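Local coordinates for protein putative methyltransferase (Porphyromonas gingivalis, PDB 3LL7) that probably acts as an S-adenosylmethionine-dependent methyltransferase whose substrate is not established, at residues I106-L111 / G118-R123. Numbering follows the deposited sequence.
Sequences IDFIAL and GIYIER. With FMT (formic acid), chain D.
Phe108 and Tyr120 join helix 106-111 to strand 118-122, whose axes run almost exactly antiparallel (173°) and approach to 9.9 Å. The two elements are the second and third members of a right-handed beta-alpha-beta crossover that starts at strand 96-99, consistent with the first such unit of a Rossmann-like methyltransferase domain. On the helix side Phe108 makes the whole contact. Its CG stands anti to the backbone N, which sends the ring straight out from the helix to the strand. There the CB of Tyr120 sits over the centre of one ring face in a CH-pi contact, 3.9 Å from the centroid and 8° off the ring normal. Beyond this methylene the Tyr120 ring turns its edge to the same Phe108 face, an edge-to-face pair with planes at 75° and centroids 5.8 Å apart. The far rim of Phe108 reaches the strand backbone itself: CZ lies 3.9 Å from Gly118 C, which meets the ring edge in plane, while CE1 approaches Ile119 O obliquely at 3.7 Å. Because Gly118 has no side chain, the ring can come this close to the main chain. Ile135 of helix 125-138 and Val145 of strand 144-149 also pack against Phe108, so that the ring is buried between the strands and helix 125-138. The hydroxyl of Tyr120 leads away from the helix and hydrogen-bonds Gly103 O, tethering the loop that enters helix 106-111. At the start of that helix Asp107 turns to other partners, OD1 bonding Ser79 OG and OD2 bonding Tyr168 OH. A formic acid molecule, probably from the crystallisation liquor, accepts a nearly straight hydrogen bond at this end, from Asp107 N to its O1 at 3.2 Å.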
loop_
_atom_site.group_PDB
_atom_site.type_symbol
_atom_site.label_atom_id
_atom_site.label_comp_id
_atom_site.label_asym_id
_atom_site.label_seq_id
_atom_site.Cartn_x
_atom_site.Cartn_y
_atom_site.Cartn_z
ATOM N N ILE A 106 -6.794 -2.920 12.074
ATOM C CA ILE A 106 -7.403 -2.002 11.116
ATOM C C ILE A 106 -7.872 -2.685 9.825
ATOM O O ILE A 106 -8.871 -2.260 9.237
ATOM C CB ILE A 106 -6.518 -0.801 10.804
ATOM C CG1 ILE A 106 -7.326 0.243 10.022
ATOM C CG2 ILE A 106 -5.266 -1.254 10.078
ATOM C CD1 ILE A 106 -6.578 1.506 9.701
ATOM N N ASP A 107 -7.171 -3.735 9.391
ATOM C CA ASP A 107 -7.653 -4.530 8.267
ATOM C C ASP A 107 -8.934 -5.275 8.679
ATOM O O ASP A 107 -9.904 -5.305 7.924
ATOM C CB ASP A 107 -6.555 -5.494 7.776
ATOM C CG ASP A 107 -5.408 -4.765 7.050
ATOM O OD1 ASP A 107 -5.626 -3.650 6.555
ATOM O OD2 ASP A 107 -4.290 -5.311 6.959
ATOM N N PHE A 108 -8.941 -5.866 9.874
ATOM C CA PHE A 108 -10.106 -6.615 10.336
ATOM C C PHE A 108 -11.300 -5.677 10.385
ATOM O O PHE A 108 -12.366 -6.034 9.906
ATOM C CB PHE A 108 -9.880 -7.192 11.732
ATOM C CG PHE A 108 -11.033 -7.967 12.266
ATOM C CD1 PHE A 108 -11.332 -9.226 11.753
ATOM C CD2 PHE A 108 -11.794 -7.480 13.339
ATOM C CE1 PHE A 108 -12.397 -9.997 12.277
ATOM C CE2 PHE A 108 -12.863 -8.236 13.864
ATOM C CZ PHE A 108 -13.166 -9.496 13.324
ATOM N N ILE A 109 -11.097 -4.471 10.913
ATOM C CA ILE A 109 -12.175 -3.464 10.986
ATOM C C ILE A 109 -12.703 -3.123 9.572
ATOM O O ILE A 109 -13.921 -3.022 9.366
ATOM C CB ILE A 109 -11.709 -2.180 11.737
ATOM C CG1 ILE A 109 -11.345 -2.508 13.200
ATOM C CG2 ILE A 109 -12.773 -1.071 11.693
ATOM C CD1 ILE A 109 -12.506 -2.926 14.026
ATOM N N ALA A 110 -11.787 -3.004 8.605
ATOM C CA ALA A 110 -12.190 -2.692 7.220
ATOM C C ALA A 110 -13.021 -3.829 6.645
ATOM O O ALA A 110 -13.982 -3.576 5.937
ATOM C CB ALA A 110 -10.988 -2.401 6.328
ATOM N N LEU A 111 -12.648 -5.070 6.948
ATOM C CA LEU A 111 -13.448 -6.238 6.537
ATOM C C LEU A 111 -14.827 -6.240 7.181
ATOM O O LEU A 111 -15.828 -6.557 6.533
ATOM C CB LEU A 111 -12.745 -7.553 6.866
ATOM C CG LEU A 111 -11.323 -7.798 6.353
ATOM C CD1 LEU A 111 -10.877 -9.160 6.867
ATOM C CD2 LEU A 111 -11.229 -7.712 4.838
ATOM N N GLY A 118 -17.227 -12.035 12.297
ATOM C CA GLY A 118 -15.796 -12.219 12.094
ATOM C C GLY A 118 -15.072 -12.876 13.250
ATOM O O GLY A 118 -15.487 -12.769 14.416
ATOM N N ILE A 119 -14.010 -13.591 12.917
ATOM C CA ILE A 119 -13.065 -14.103 13.909
ATOM C C ILE A 119 -11.714 -13.456 13.635
ATOM O O ILE A 119 -11.209 -13.495 12.516
ATOM C CB ILE A 119 -12.932 -15.665 13.830
ATOM C CG1 ILE A 119 -14.296 -16.330 14.066
ATOM C CG2 ILE A 119 -11.863 -16.171 14.819
ATOM C CD1 ILE A 119 -14.300 -17.887 13.970
ATOM N N TYR A 120 -11.142 -12.855 14.671
ATOM C CA TYR A 120 -9.852 -12.211 14.600
ATOM C C TYR A 120 -8.952 -13.114 15.419
ATOM O O TYR A 120 -9.348 -13.553 16.511
ATOM C CB TYR A 120 -9.981 -10.829 15.252
ATOM C CG TYR A 120 -8.704 -10.206 15.789
ATOM C CD1 TYR A 120 -8.144 -9.106 15.163
ATOM C CD2 TYR A 120 -8.101 -10.674 16.965
ATOM C CE1 TYR A 120 -6.976 -8.490 15.663
ATOM C CE2 TYR A 120 -6.936 -10.069 17.475
ATOM C CZ TYR A 120 -6.383 -8.969 16.797
ATOM O OH TYR A 120 -5.252 -8.342 17.282
ATOM N N ILE A 121 -7.769 -13.410 14.905
ATOM C CA ILE A 121 -6.803 -14.280 15.584
ATOM C C ILE A 121 -5.446 -13.599 15.582
ATOM O O ILE A 121 -4.971 -13.152 14.529
ATOM C CB ILE A 121 -6.678 -15.682 14.873
ATOM C CG1 ILE A 121 -8.062 -16.345 14.767
ATOM C CG2 ILE A 121 -5.676 -16.559 15.642
ATOM C CD1 ILE A 121 -8.115 -17.731 14.071
ATOM N N GLU A 122 -4.816 -13.486 16.747
ATOM C CA GLU A 122 -3.517 -12.827 16.853
ATOM C C GLU A 122 -2.607 -13.594 17.795
ATOM O O GLU A 122 -2.987 -13.868 18.944
ATOM C CB GLU A 122 -3.712 -11.388 17.356
ATOM C CG GLU A 122 -2.478 -10.712 17.956
ATOM C CD GLU A 122 -1.334 -10.543 16.938
ATOM O OE1 GLU A 122 -1.578 -10.195 15.757
ATOM O OE2 GLU A 122 -0.176 -10.792 17.313
ATOM N N ARG A 123 -1.424 -13.962 17.292
ATOM C CA ARG A 123 -0.430 -14.750 18.043
ATOM C C ARG A 123 0.010 -14.122 19.343
ATOM O O ARG A 123 0.197 -14.829 20.332
ATOM C CB ARG A 123 0.825 -15.007 17.194
ATOM C CG ARG A 123 0.599 -15.870 15.976
ATOM C CD ARG A 123 1.927 -16.187 15.244
ATOM N NE ARG A 123 2.607 -17.346 15.831
ATOM C CZ ARG A 123 3.696 -17.284 16.597
ATOM N NH1 ARG A 123 4.261 -16.111 16.873
ATOM N NH2 ARG A 123 4.226 -18.402 17.084
HETATM C C FMT D . -3.464 -4.344 10.669
HETATM O O1 FMT D . -4.534 -4.945 10.736
HETATM O O2 FMT D . -2.889 -3.876 11.653
#